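Local coordinates for dimethyl-sulfide monooxygenase (Hyphomicrobium sulfonivorans, PDB 6AK1), which oxidises dimethyl sulfide to methanethiol and formaldehyde as an FMN-dependent monooxygenase that consumes NADH and molecular oxygen, at residues N8-T13 and G243-T248; W176-V181 and D440-S445; E327-M332 and T339-L344; Q376-E381 and D410-E415. All blocks are in the same frame, centred on the assembly; numbering follows the deposited sequence.

Interaction 1: residues N8-T13 and G243-T248; sequences NAFDMT and GMFILT
Inside the TIM barrel of this luciferase-like monooxygenase, Phe10 and Phe245 meet across the barrel interior, each carried by a parallel strand that is not a neighbour of the other in the sheet. Their CA atoms stand 10.6 Å apart, too far for backbone bonding, so segments 8-13 and 243-248 touch only through these rings. Strand 6-12 pairs instead with strands 53-57 and 393-397, and strand 243-246 with strands 223-227 and 276-284. Both side chains point inward at each other, and both have CG anti to the backbone N (chi1 -167° for Phe10 and 180° for Phe245), which extends each ring from its strand toward the middle.

The rings form a T-shaped, edge-to-face pair in which Phe245 supplies the edge and Phe10 the face. Their centroids lie 4.8 Å apart and the planes are inclined at 72°. Such an arrangement brings the weakly positive C-H rim of one ring to the electron-rich surface of the other, as is common where aromatic rings share a protein interior. Phe55, on strand 53-57, meets both rings at steep angles, and His17 packs against Phe10, so the pair belongs to a wider aromatic cluster. The side chain of Phe10 is about 7 Å from that of Thr104, which by similarity binds FMN; the cluster is therefore close to the probable flavin site.

The leading edge of Phe245 is its CE2-CZ bond. CE2 comes to 3.4 Å from Phe10 CZ, while Phe245 CZ sits 3.7 Å above the Phe10 plane, displaced toward the rim of that ring.

Interaction 2: residues W176-V181 and D440-S445; sequences WEDDAV and DGRVES
Asp178 and Arg442 join two irregular segments at the protein surface through a single charged contact. The CA atoms of the pair are 12.0 Å apart, and their side chains span the gap from opposite directions.

The ionic part is a two-pronged salt bridge in which each terminal nitrogen of the guanidinium faces one carboxylate oxygen. Arg442 NH2 approaches Asp178 OD2, although the modelled separation is too short to be taken at face value. The second prong, from Arg442 NH1 to Asp178 OD1, is 3.1 Å long but weak, with an N-H...O angle of only 129°. The acid reaches the guanidinium at its edge, yet the two flat groups are twisted by 49° and do not share a plane. Bends at chi2 and chi3 steer the arginine chain to its partner. Asp178 OD1 also forms a salt bridge with Arg220, whose NE lies close to Arg442 NH1; the shared carboxylate probably offsets the closeness of the two positive groups.

Hydrogen bonds within the segments shape the backbone on both sides. Ala180 N donates to Glu177 O at 3.0 Å, closing a type I beta turn that presents Asp178 at its second position. In the other segment, Arg442 N donates to Asp440 OD1 at 3.0 Å, approaching from above the carboxylate plane. Gly441, with positive phi, lies between them.

The contact thus ties the loop between helix 157-174 and strand 181-184 to the chain following helix 431-435, linking a type I beta turn to an Asx turn through a surface salt bridge.

Interaction 3: residues E327-M332 and T339-L344; sequences EPLQAM and TTLESL
Leu329 is wedged against Leu341 and Glu342, and these three residues carry most of the contact between the 3-10 turn at 329-331 and helix 335-344. The two branches of Leu329 divide the work. CD1 rests on the CB of Leu341 at 3.8 Å, and CD2 lies against the CG of Glu342 at 3.7 Å, so the leucine straddles two consecutive residues of the helix. The isobutyl group is carried across to them by a chi1 of 177°, which sets CG opposite the backbone N.

Leu341 is buried and also points to the turn. Its CD1 reaches Leu329 CD1 and lies 4.1 Å from the SD of Met332, whose side chain crosses it at about a right angle. This sulfur extends the apolar surface begun by Leu329.

Glu342 behaves differently along its length: the CG methylene packs as a hydrocarbon, whereas the extended chain beyond it takes OE2 to 3.6 Å from the CA of Gln330. No hydrogen bond crosses the contact, which depends on apolar packing and on this approach at its border.

Short-range topology brings the parts together, since only six residues separate the segments and four of them are helical. Helix 355-362 adds Val358 against Leu329 and Val355 against Met332, so segment 327-332 packs against both helices, while Leu329 makes a backbone hydrogen bond with Trp353.

Interaction 4: residues Q376-E381 and D410-E415; sequences QKVADE and DYIVPE
The helical segments 376-381 and 410-415 cross at -57°, their local axes 9.5 Å apart at closest approach, with Ala379 and Ile412 nearest each other at 6.6 Å between CA atoms. Ala379, with only a methyl group to accommodate, sits at this point: its CB touches the CG of Glu415 at 3.6 Å, making the aliphatic part of the glutamate a packing surface. Alongside, Val378 and Ile412 cross at about a right angle, the CG1 branch of the valine meeting the CD1 tip of the isoleucine, also at 3.6 Å. Ile412 lies in a wider pi-type turn, and the helix is kinked where the backbone N of Pro414, which carries no hydrogen, and that of Glu415 make no bond to the preceding turn.

This is helix packing on the outside of the TIM barrel. Helix 375-388 follows strand 370-372 and helix 403-418 follows strand 393-397, so a parallel strand intervenes between the two helices along the chain. Inward from the interface, Val378 touches Leu371 of strand 370-372.

At the solvent-facing margin, Gln376 NE2 gives Glu415 OE1 a weak hydrogen bond of 3.0 Å, with the amide and carboxylate planes nearly perpendicular at 85°. The bend at chi2 (-47°) folds the glutamine back toward the neighbouring helix, although its CB starts away from it. Arg419 supplies the stronger polar partners: its NE forms a salt bridge with Glu415 OE2, its NH2 hydrogen-bonds to Gln376 OE1, and its NH1 pairs with Asp380 OD1.

The four contacts run from the interior of the TIM barrel to the periphery of the chain. Interaction 1 is about 5 Å from the centre of the chain and closest in setting to the probable FMN site, whereas the other three lie about 24 to 28 Å from that centre and away from the annotated flavin residues. Interactions 2 and 3 occupy opposite sides of the chain's centre, their own centres about 51 Å apart. None of the contacts touches another; the smallest gap, about 6 Å between nearest atoms, separates interactions 1 and 3. Along the sequence, interactions 3 and 4 follow one another inside the long loop closed by interaction 2, whose segments alternate with those of interaction 1.

Interaction 1: residues N8-T13 and G243-T248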
loop_
_atom_site.group_PDB
_atom_site.type_symbol
_atom_site.label_atom_id
_atom_site.label_comp_id
_atom_site.label_asym_id
_atom_site.label_seq_id
_atom_site.Cartn_x
_atom_site.Cartn_y
_atom_site.Cartn_z
ATOM N N ASN A 8 -5.509 -9.112 -1.841
ATOM C CA ASN A 8 -4.628 -8.179 -2.526
ATOM C C ASN A 8 -3.306 -8.866 -2.845
ATOM O O ASN A 8 -2.794 -9.651 -2.033
ATOM C CB ASN A 8 -4.315 -6.936 -1.671
ATOM C CG ASN A 8 -5.518 -6.050 -1.421
ATOM O OD1 ASN A 8 -6.536 -6.118 -2.110
ATOM N ND2 ASN A 8 -5.384 -5.178 -0.435
ATOM N N ALA A 9 -2.736 -8.538 -4.006
ATOM C CA ALA A 9 -1.361 -8.916 -4.297
ATOM C C ALA A 9 -0.436 -7.777 -3.890
ATOM O O ALA A 9 -0.646 -6.623 -4.272
ATOM C CB ALA A 9 -1.166 -9.258 -5.778
ATOM N N PHE A 10 0.572 -8.107 -3.103
ATOM C CA PHE A 10 1.597 -7.174 -2.663
ATOM C C PHE A 10 2.799 -7.342 -3.588
ATOM O O PHE A 10 3.310 -8.462 -3.758
ATOM C CB PHE A 10 1.940 -7.466 -1.200
ATOM C CG PHE A 10 2.749 -6.407 -0.505
ATOM C CD1 PHE A 10 2.452 -5.058 -0.647
ATOM C CD2 PHE A 10 3.781 -6.777 0.351
ATOM C CE1 PHE A 10 3.204 -4.091 0.018
ATOM C CE2 PHE A 10 4.533 -5.815 1.034
ATOM C CZ PHE A 10 4.248 -4.473 0.860
ATOM N N ASP A 11 3.230 -6.245 -4.207
ATOM C CA ASP A 11 4.357 -6.260 -5.133
ATOM C C ASP A 11 5.101 -4.930 -4.995
ATOM O O ASP A 11 4.731 -4.069 -4.198
ATOM C CB ASP A 11 3.875 -6.520 -6.573
ATOM C CG ASP A 11 4.921 -7.244 -7.444
ATOM O OD1 ASP A 11 6.134 -6.988 -7.333
ATOM O OD2 ASP A 11 4.529 -8.065 -8.281
ATOM N N MET A 12 6.167 -4.774 -5.769
ATOM C CA MET A 12 6.970 -3.562 -5.745
ATOM C C MET A 12 7.724 -3.533 -7.062
ATOM O O MET A 12 7.969 -4.579 -7.648
ATOM C CB MET A 12 7.922 -3.549 -4.534
ATOM C CG MET A 12 8.822 -2.329 -4.409
ATOM S SD MET A 12 9.659 -2.242 -2.779
ATOM C CE MET A 12 11.004 -1.152 -3.175
ATOM N N THR A 13 8.056 -2.341 -7.559
ATOM C CA THR A 13 8.676 -2.263 -8.884
ATOM C C THR A 13 10.182 -2.528 -8.775
ATOM O O THR A 13 11.025 -1.711 -9.150
ATOM C CB THR A 13 8.391 -0.917 -9.547
ATOM O OG1 THR A 13 7.060 -0.479 -9.235
ATOM C CG2 THR A 13 8.538 -1.043 -11.059
ATOM N N GLY A 243 -8.112 1.865 3.804
ATOM C CA GLY A 243 -7.489 0.562 3.958
ATOM C C GLY A 243 -6.240 0.742 4.800
ATOM O O GLY A 243 -5.465 1.679 4.556
ATOM N N MET A 244 -6.040 -0.097 5.816
ATOM C CA MET A 244 -4.866 0.014 6.667
ATOM C C MET A 244 -4.052 -1.265 6.565
ATOM O O MET A 244 -4.593 -2.365 6.722
ATOM C CB MET A 244 -5.244 0.301 8.118
ATOM C CG MET A 244 -4.102 0.954 8.886
ATOM S SD MET A 244 -4.540 1.382 10.578
ATOM C CE MET A 244 -5.786 2.638 10.271
ATOM N N PHE A 245 -2.757 -1.110 6.295
ATOM C CA PHE A 245 -1.852 -2.217 6.013
ATOM C C PHE A 245 -1.009 -2.441 7.270
ATOM O O PHE A 245 -0.221 -1.572 7.659
ATOM C CB PHE A 245 -1.009 -1.883 4.780
ATOM C CG PHE A 245 -0.023 -2.941 4.382
ATOM C CD1 PHE A 245 -0.191 -4.279 4.753
ATOM C CD2 PHE A 245 1.089 -2.601 3.626
ATOM C CE1 PHE A 245 0.734 -5.257 4.367
ATOM C CE2 PHE A 245 2.015 -3.571 3.237
ATOM C CZ PHE A 245 1.836 -4.904 3.610
ATOM N N ILE A 246 -1.196 -3.593 7.926
ATOM C CA ILE A 246 -0.573 -3.848 9.214
ATOM C C ILE A 246 0.407 -5.008 9.111
ATOM O O ILE A 246 0.330 -5.865 8.227
ATOM C CB ILE A 246 -1.601 -4.129 10.326
ATOM C CG1 ILE A 246 -2.396 -5.405 10.024
ATOM C CG2 ILE A 246 -2.515 -2.936 10.535
ATOM C CD1 ILE A 246 -3.167 -5.915 11.222
ATOM N N LEU A 247 1.335 -5.027 10.057
ATOM C CA LEU A 247 2.300 -6.104 10.216
ATOM C C LEU A 247 2.012 -6.776 11.554
ATOM O O LEU A 247 2.213 -6.168 12.608
ATOM C CB LEU A 247 3.722 -5.555 10.157
ATOM C CG LEU A 247 4.844 -6.568 10.308
ATOM C CD1 LEU A 247 4.681 -7.652 9.261
ATOM C CD2 LEU A 247 6.198 -5.868 10.173
ATOM N N THR A 248 1.504 -8.009 11.524
ATOM C CA THR A 248 1.240 -8.746 12.755
ATOM C C THR A 248 1.760 -10.174 12.639
ATOM O O THR A 248 1.640 -10.806 11.584
ATOM C CB THR A 248 -0.259 -8.749 13.107
ATOM O OG1 THR A 248 -0.483 -9.629 14.219
ATOM C CG2 THR A 248 -1.107 -9.180 11.919
#

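Interaction 2: residues W176-V181 and D440-S445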
loop_
_atom_site.group_PDB
_atom_site.type_symbol
_atom_site.label_atom_id
_atom_site.label_comp_id
_atom_site.label_asym_id
_atom_site.label_seq_id
_atom_site.Cartn_x
_atom_site.Cartn_y
_atom_site.Cartn_z
ATOM N N TRP A 176 -13.482 22.081 -7.342
ATOM C CA TRP A 176 -14.498 22.100 -8.399
ATOM C C TRP A 176 -15.788 21.501 -7.858
ATOM O O TRP A 176 -15.769 20.416 -7.270
ATOM C CB TRP A 176 -14.094 21.323 -9.664
ATOM C CG TRP A 176 -12.844 21.754 -10.375
ATOM C CD1 TRP A 176 -11.666 22.147 -9.809
ATOM C CD2 TRP A 176 -12.641 21.800 -11.793
ATOM N NE1 TRP A 176 -10.746 22.445 -10.781
ATOM C CE2 TRP A 176 -11.319 22.249 -12.012
ATOM C CE3 TRP A 176 -13.449 21.511 -12.900
ATOM C CZ2 TRP A 176 -10.785 22.419 -13.294
ATOM C CZ3 TRP A 176 -12.921 21.690 -14.184
ATOM C CH2 TRP A 176 -11.603 22.140 -14.366
ATOM N N GLU A 177 -16.897 22.204 -8.055
ATOM C CA GLU A 177 -18.204 21.652 -7.729
ATOM C C GLU A 177 -18.605 20.598 -8.759
ATOM O O GLU A 177 -18.153 20.609 -9.912
ATOM C CB GLU A 177 -19.271 22.748 -7.687
ATOM C CG GLU A 177 -19.039 23.828 -6.646
ATOM C CD GLU A 177 -20.021 24.996 -6.795
ATOM O OE1 GLU A 177 -21.217 24.732 -7.047
ATOM O OE2 GLU A 177 -19.598 26.168 -6.678
ATOM N N ASP A 178 -19.485 19.692 -8.320
ATOM C CA ASP A 178 -19.963 18.607 -9.170
ATOM C C ASP A 178 -20.428 19.099 -10.532
ATOM O O ASP A 178 -20.127 18.478 -11.554
ATOM C CB ASP A 178 -21.101 17.858 -8.475
ATOM C CG ASP A 178 -20.603 16.897 -7.404
ATOM O OD1 ASP A 178 -19.371 16.824 -7.163
ATOM O OD2 ASP A 178 -21.452 16.202 -6.802
ATOM N N ASP A 179 -21.147 20.219 -10.584
ATOM C CA ASP A 179 -21.723 20.645 -11.851
ATOM C C ASP A 179 -20.938 21.786 -12.514
ATOM O O ASP A 179 -21.467 22.452 -13.411
ATOM C CB ASP A 179 -23.198 21.011 -11.660
ATOM C CG ASP A 179 -23.388 22.379 -11.081
ATOM O OD1 ASP A 179 -22.519 22.814 -10.289
ATOM O OD2 ASP A 179 -24.406 23.023 -11.429
ATOM N N ALA A 180 -19.675 21.991 -12.113
ATOM C CA ALA A 180 -18.802 22.921 -12.825
ATOM C C ALA A 180 -18.626 22.512 -14.286
ATOM O O ALA A 180 -18.816 23.325 -15.196
ATOM C CB ALA A 180 -17.440 23.001 -12.128
ATOM N N VAL A 181 -18.257 21.257 -14.529
ATOM C CA VAL A 181 -17.920 20.805 -15.874
ATOM C C VAL A 181 -19.199 20.580 -16.668
ATOM O O VAL A 181 -20.124 19.902 -16.208
ATOM C CB VAL A 181 -17.056 19.529 -15.823
ATOM C CG1 VAL A 181 -16.854 18.969 -17.219
ATOM C CG2 VAL A 181 -15.702 19.832 -15.186
ATOM N N ASP A 440 -21.888 5.869 -4.189
ATOM C CA ASP A 440 -21.371 6.745 -5.233
ATOM C C ASP A 440 -19.865 6.618 -5.409
ATOM O O ASP A 440 -19.288 7.338 -6.229
ATOM C CB ASP A 440 -21.735 8.210 -4.930
ATOM C CG ASP A 440 -21.330 8.648 -3.519
ATOM O OD1 ASP A 440 -20.569 7.924 -2.829
ATOM O OD2 ASP A 440 -21.779 9.729 -3.087
ATOM N N GLY A 441 -19.216 5.742 -4.638
ATOM C CA GLY A 441 -17.769 5.608 -4.669
ATOM C C GLY A 441 -17.006 6.826 -4.173
ATOM O O GLY A 441 -15.800 6.942 -4.405
ATOM N N ARG A 442 -17.697 7.741 -3.496
ATOM C CA ARG A 442 -17.074 8.871 -2.824
ATOM C C ARG A 442 -16.939 8.580 -1.331
ATOM O O ARG A 442 -17.574 7.669 -0.792
ATOM C CB ARG A 442 -17.885 10.144 -3.054
ATOM C CG ARG A 442 -18.135 10.466 -4.533
ATOM C CD ARG A 442 -18.090 11.958 -4.758
ATOM N NE ARG A 442 -19.298 12.470 -5.384
ATOM C CZ ARG A 442 -19.563 13.762 -5.540
ATOM N NH1 ARG A 442 -18.710 14.679 -5.096
ATOM N NH2 ARG A 442 -20.693 14.132 -6.127
ATOM N N VAL A 443 -16.079 9.357 -0.665
ATOM C CA VAL A 443 -15.776 9.083 0.734
ATOM C C VAL A 443 -17.038 9.134 1.603
ATOM O O VAL A 443 -18.002 9.855 1.312
ATOM C CB VAL A 443 -14.730 10.080 1.257
ATOM C CG1 VAL A 443 -13.333 9.740 0.704
ATOM C CG2 VAL A 443 -15.164 11.532 0.913
ATOM N N GLU A 444 -17.023 8.347 2.677
ATOM C CA GLU A 444 -18.045 8.449 3.712
ATOM C C GLU A 444 -18.108 9.871 4.257
ATOM O O GLU A 444 -17.095 10.574 4.327
ATOM C CB GLU A 444 -17.734 7.491 4.863
ATOM C CG GLU A 444 -17.966 6.029 4.569
ATOM C CD GLU A 444 -17.915 5.212 5.830
ATOM O OE1 GLU A 444 -16.814 5.101 6.422
ATOM O OE2 GLU A 444 -18.982 4.719 6.257
ATOM N N SER A 445 -19.309 10.287 4.677
ATOM C CA SER A 445 -19.469 11.633 5.222
ATOM C C SER A 445 -18.671 11.839 6.506
ATOM O O SER A 445 -18.370 12.988 6.852
ATOM C CB SER A 445 -20.943 11.932 5.477
ATOM O OG SER A 445 -21.436 11.074 6.485
#

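Interaction 3: residues E327-M332 and T339-L344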
loop_
_atom_site.group_PDB
_atom_site.type_symbol
_atom_site.label_atom_id
_atom_site.label_comp_id
_atom_site.label_asym_id
_atom_site.label_seq_id
_atom_site.Cartn_x
_atom_site.Cartn_y
_atom_site.Cartn_z
ATOM N N GLU A 327 25.172 -17.477 18.032
ATOM C CA GLU A 327 24.394 -17.430 19.256
ATOM C C GLU A 327 22.960 -17.878 18.973
ATOM O O GLU A 327 22.445 -17.664 17.874
ATOM C CB GLU A 327 24.401 -16.023 19.847
ATOM C CG GLU A 327 23.659 -14.988 19.032
ATOM C CD GLU A 327 23.425 -13.711 19.813
ATOM O OE1 GLU A 327 22.591 -12.870 19.374
ATOM O OE2 GLU A 327 24.075 -13.559 20.876
ATOM N N PRO A 328 22.302 -18.520 19.939
ATOM C CA PRO A 328 20.889 -18.865 19.759
ATOM C C PRO A 328 20.029 -17.618 19.732
ATOM O O PRO A 328 20.379 -16.586 20.313
ATOM C CB PRO A 328 20.569 -19.728 20.987
ATOM C CG PRO A 328 21.537 -19.268 22.014
ATOM C CD PRO A 328 22.805 -18.961 21.252
ATOM N N LEU A 329 18.887 -17.735 19.045
ATOM C CA LEU A 329 17.934 -16.628 18.950
ATOM C C LEU A 329 17.547 -16.091 20.325
ATOM O O LEU A 329 17.478 -14.872 20.526
ATOM C CB LEU A 329 16.685 -17.078 18.185
ATOM C CG LEU A 329 15.550 -16.057 18.047
ATOM C CD1 LEU A 329 16.039 -14.741 17.427
ATOM C CD2 LEU A 329 14.381 -16.632 17.262
ATOM N N GLN A 330 17.292 -16.986 21.287
ATOM C CA GLN A 330 16.832 -16.559 22.607
ATOM C C GLN A 330 17.829 -15.637 23.310
ATOM O O GLN A 330 17.429 -14.872 24.195
ATOM C CB GLN A 330 16.530 -17.782 23.484
ATOM C CG GLN A 330 17.632 -18.833 23.514
ATOM C CD GLN A 330 17.336 -20.005 24.461
ATOM O OE1 GLN A 330 16.590 -19.872 25.435
ATOM N NE2 GLN A 330 17.923 -21.163 24.163
ATOM N N ALA A 331 19.105 -15.666 22.921
ATOM C CA ALA A 331 20.139 -14.826 23.519
ATOM C C ALA A 331 20.362 -13.504 22.781
ATOM O O ALA A 331 21.270 -12.754 23.150
ATOM C CB ALA A 331 21.460 -15.598 23.589
ATOM N N MET A 332 19.572 -13.199 21.753
ATOM C CA MET A 332 19.754 -11.955 21.016
ATOM C C MET A 332 19.502 -10.753 21.926
ATOM O O MET A 332 18.580 -10.750 22.749
ATOM C CB MET A 332 18.820 -11.927 19.803
ATOM C CG MET A 332 18.800 -10.619 19.014
ATOM S SD MET A 332 17.963 -10.759 17.404
ATOM C CE MET A 332 19.150 -11.789 16.519
ATOM N N THR A 339 12.118 -10.563 19.911
ATOM C CA THR A 339 10.752 -10.971 20.203
ATOM C C THR A 339 9.931 -11.153 18.929
ATOM O O THR A 339 9.041 -12.013 18.893
ATOM C CB THR A 339 10.097 -9.969 21.167
ATOM O OG1 THR A 339 8.928 -10.555 21.746
ATOM C CG2 THR A 339 9.689 -8.687 20.471
ATOM N N THR A 340 10.223 -10.392 17.862
ATOM C CA THR A 340 9.463 -10.612 16.630
ATOM C C THR A 340 9.965 -11.848 15.892
ATOM O O THR A 340 9.167 -12.655 15.416
ATOM C CB THR A 340 9.500 -9.381 15.713
ATOM O OG1 THR A 340 10.784 -8.754 15.777
ATOM C CG2 THR A 340 8.435 -8.387 16.121
ATOM N N LEU A 341 11.279 -12.041 15.819
ATOM C CA LEU A 341 11.807 -13.272 15.239
ATOM C C LEU A 341 11.304 -14.508 15.970
ATOM O O LEU A 341 11.001 -15.525 15.335
ATOM C CB LEU A 341 13.327 -13.242 15.235
ATOM C CG LEU A 341 13.926 -12.124 14.369
ATOM C CD1 LEU A 341 15.426 -12.133 14.488
ATOM C CD2 LEU A 341 13.522 -12.303 12.917
ATOM N N GLU A 342 11.193 -14.440 17.300
ATOM C CA GLU A 342 10.713 -15.597 18.057
ATOM C C GLU A 342 9.250 -15.899 17.749
ATOM O O GLU A 342 8.849 -17.069 17.688
ATOM C CB GLU A 342 10.894 -15.372 19.561
ATOM C CG GLU A 342 12.314 -15.549 20.080
ATOM C CD GLU A 342 12.450 -15.120 21.540
ATOM O OE1 GLU A 342 11.595 -14.341 22.008
ATOM O OE2 GLU A 342 13.388 -15.574 22.228
ATOM N N SER A 343 8.430 -14.861 17.561
ATOM C CA SER A 343 7.034 -15.100 17.200
ATOM C C SER A 343 6.900 -15.644 15.777
ATOM O O SER A 343 5.944 -16.374 15.482
ATOM C CB SER A 343 6.217 -13.819 17.365
ATOM O OG SER A 343 6.687 -12.814 16.483
ATOM N N LEU A 344 7.861 -15.340 14.899
ATOM C CA LEU A 344 7.810 -15.769 13.507
ATOM C C LEU A 344 8.340 -17.179 13.265
ATOM O O LEU A 344 8.050 -17.752 12.211
ATOM C CB LEU A 344 8.593 -14.790 12.620
ATOM C CG LEU A 344 7.963 -13.412 12.392
ATOM C CD1 LEU A 344 8.956 -12.466 11.732
ATOM C CD2 LEU A 344 6.698 -13.541 11.559
#

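Interaction 4: residues Q376-E381 and D410-E415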
loop_
_atom_site.group_PDB
_atom_site.type_symbol
_atom_site.label_atom_id
_atom_site.label_comp_id
_atom_site.label_asym_id
_atom_site.label_seq_id
_atom_site.Cartn_x
_atom_site.Cartn_y
_atom_site.Cartn_z
ATOM N N GLN A 376 -6.622 -27.053 2.649
ATOM C CA GLN A 376 -7.390 -27.064 3.896
ATOM C C GLN A 376 -6.669 -26.302 4.999
ATOM O O GLN A 376 -7.248 -25.415 5.643
ATOM C CB GLN A 376 -7.654 -28.507 4.354
ATOM C CG GLN A 376 -8.516 -29.339 3.436
ATOM C CD GLN A 376 -9.748 -28.597 2.991
ATOM O OE1 GLN A 376 -10.508 -28.080 3.815
ATOM N NE2 GLN A 376 -9.946 -28.514 1.676
ATOM N N LYS A 377 -5.404 -26.654 5.251
ATOM C CA LYS A 377 -4.657 -26.003 6.320
ATOM C C LYS A 377 -4.470 -24.516 6.028
ATOM O O LYS A 377 -4.543 -23.682 6.939
ATOM C CB LYS A 377 -3.311 -26.699 6.503
ATOM C CG LYS A 377 -2.320 -25.975 7.410
ATOM C CD LYS A 377 -0.990 -26.735 7.406
ATOM C CE LYS A 377 -0.032 -26.281 8.503
ATOM N NZ LYS A 377 0.561 -24.944 8.220
ATOM N N VAL A 378 -4.234 -24.162 4.761
ATOM C CA VAL A 378 -4.085 -22.753 4.410
ATOM C C VAL A 378 -5.402 -22.012 4.609
ATOM O O VAL A 378 -5.443 -20.982 5.288
ATOM C CB VAL A 378 -3.559 -22.597 2.973
ATOM C CG1 VAL A 378 -3.656 -21.142 2.554
ATOM C CG2 VAL A 378 -2.118 -23.069 2.904
ATOM N N ALA A 379 -6.500 -22.537 4.043
ATOM C CA ALA A 379 -7.794 -21.874 4.178
ATOM C C ALA A 379 -8.215 -21.774 5.638
ATOM O O ALA A 379 -8.805 -20.767 6.049
ATOM C CB ALA A 379 -8.862 -22.603 3.369
ATOM N N ASP A 380 -7.911 -22.805 6.439
ATOM C CA ASP A 380 -8.243 -22.755 7.858
ATOM C C ASP A 380 -7.569 -21.564 8.529
ATOM O O ASP A 380 -8.212 -20.813 9.268
ATOM C CB ASP A 380 -7.836 -24.052 8.571
ATOM C CG ASP A 380 -8.749 -25.233 8.262
ATOM O OD1 ASP A 380 -9.824 -25.050 7.647
ATOM O OD2 ASP A 380 -8.382 -26.368 8.655
ATOM N N GLU A 381 -6.262 -21.382 8.295
ATOM C CA GLU A 381 -5.548 -20.309 8.986
ATOM C C GLU A 381 -5.973 -18.934 8.469
ATOM O O GLU A 381 -6.072 -17.981 9.249
ATOM C CB GLU A 381 -4.027 -20.496 8.868
ATOM C CG GLU A 381 -3.261 -19.906 10.074
ATOM C CD GLU A 381 -1.756 -19.692 9.849
ATOM O OE1 GLU A 381 -1.353 -18.589 9.386
ATOM O OE2 GLU A 381 -0.974 -20.619 10.166
ATOM N N ASP A 410 -5.097 -20.903 -7.952
ATOM C CA ASP A 410 -5.407 -22.275 -8.360
ATOM C C ASP A 410 -5.799 -23.157 -7.175
ATOM O O ASP A 410 -6.737 -23.956 -7.275
ATOM C CB ASP A 410 -4.212 -22.883 -9.101
ATOM C CG ASP A 410 -3.952 -22.200 -10.442
ATOM O OD1 ASP A 410 -4.837 -21.475 -10.927
ATOM O OD2 ASP A 410 -2.865 -22.390 -11.010
ATOM N N TYR A 411 -5.082 -23.051 -6.059
ATOM C CA TYR A 411 -5.219 -23.989 -4.948
ATOM C C TYR A 411 -6.091 -23.478 -3.808
ATOM O O TYR A 411 -6.760 -24.284 -3.159
ATOM C CB TYR A 411 -3.854 -24.330 -4.355
ATOM C CG TYR A 411 -2.909 -25.131 -5.214
ATOM C CD1 TYR A 411 -3.079 -26.498 -5.370
ATOM C CD2 TYR A 411 -1.806 -24.529 -5.808
ATOM C CE1 TYR A 411 -2.203 -27.235 -6.124
ATOM C CE2 TYR A 411 -0.918 -25.262 -6.565
ATOM C CZ TYR A 411 -1.124 -26.625 -6.714
ATOM O OH TYR A 411 -0.246 -27.385 -7.453
ATOM N N ILE A 412 -6.059 -22.181 -3.503
ATOM C CA ILE A 412 -6.732 -21.631 -2.319
ATOM C C ILE A 412 -8.080 -20.989 -2.662
ATOM O O ILE A 412 -9.071 -21.240 -1.989
ATOM C CB ILE A 412 -5.818 -20.627 -1.586
ATOM C CG1 ILE A 412 -4.474 -21.266 -1.220
ATOM C CG2 ILE A 412 -6.527 -20.079 -0.352
ATOM C CD1 ILE A 412 -4.593 -22.660 -0.609
ATOM N N VAL A 413 -8.110 -20.145 -3.718
ATOM C CA VAL A 413 -9.378 -19.458 -4.046
ATOM C C VAL A 413 -10.535 -20.386 -4.238
ATOM O O VAL A 413 -11.642 -20.059 -3.769
ATOM C CB VAL A 413 -9.138 -18.522 -5.280
ATOM C CG1 VAL A 413 -10.459 -18.203 -5.972
ATOM C CG2 VAL A 413 -8.465 -17.230 -4.845
ATOM N N PRO A 414 -10.425 -21.564 -4.898
ATOM C CA PRO A 414 -11.590 -22.460 -4.975
ATOM C C PRO A 414 -12.062 -22.930 -3.612
ATOM O O PRO A 414 -13.272 -23.069 -3.402
ATOM C CB PRO A 414 -11.083 -23.633 -5.832
ATOM C CG PRO A 414 -9.956 -23.065 -6.627
ATOM C CD PRO A 414 -9.283 -22.129 -5.650
ATOM N N GLU A 415 -11.136 -23.176 -2.675
ATOM C CA GLU A 415 -11.528 -23.588 -1.330
ATOM C C GLU A 415 -12.190 -22.450 -0.571
ATOM O O GLU A 415 -13.166 -22.676 0.148
ATOM C CB GLU A 415 -10.323 -24.098 -0.547
ATOM C CG GLU A 415 -10.660 -24.532 0.886
ATOM C CD GLU A 415 -11.596 -25.744 0.943
ATOM O OE1 GLU A 415 -11.532 -26.598 0.034
ATOM O OE2 GLU A 415 -12.397 -25.837 1.894
#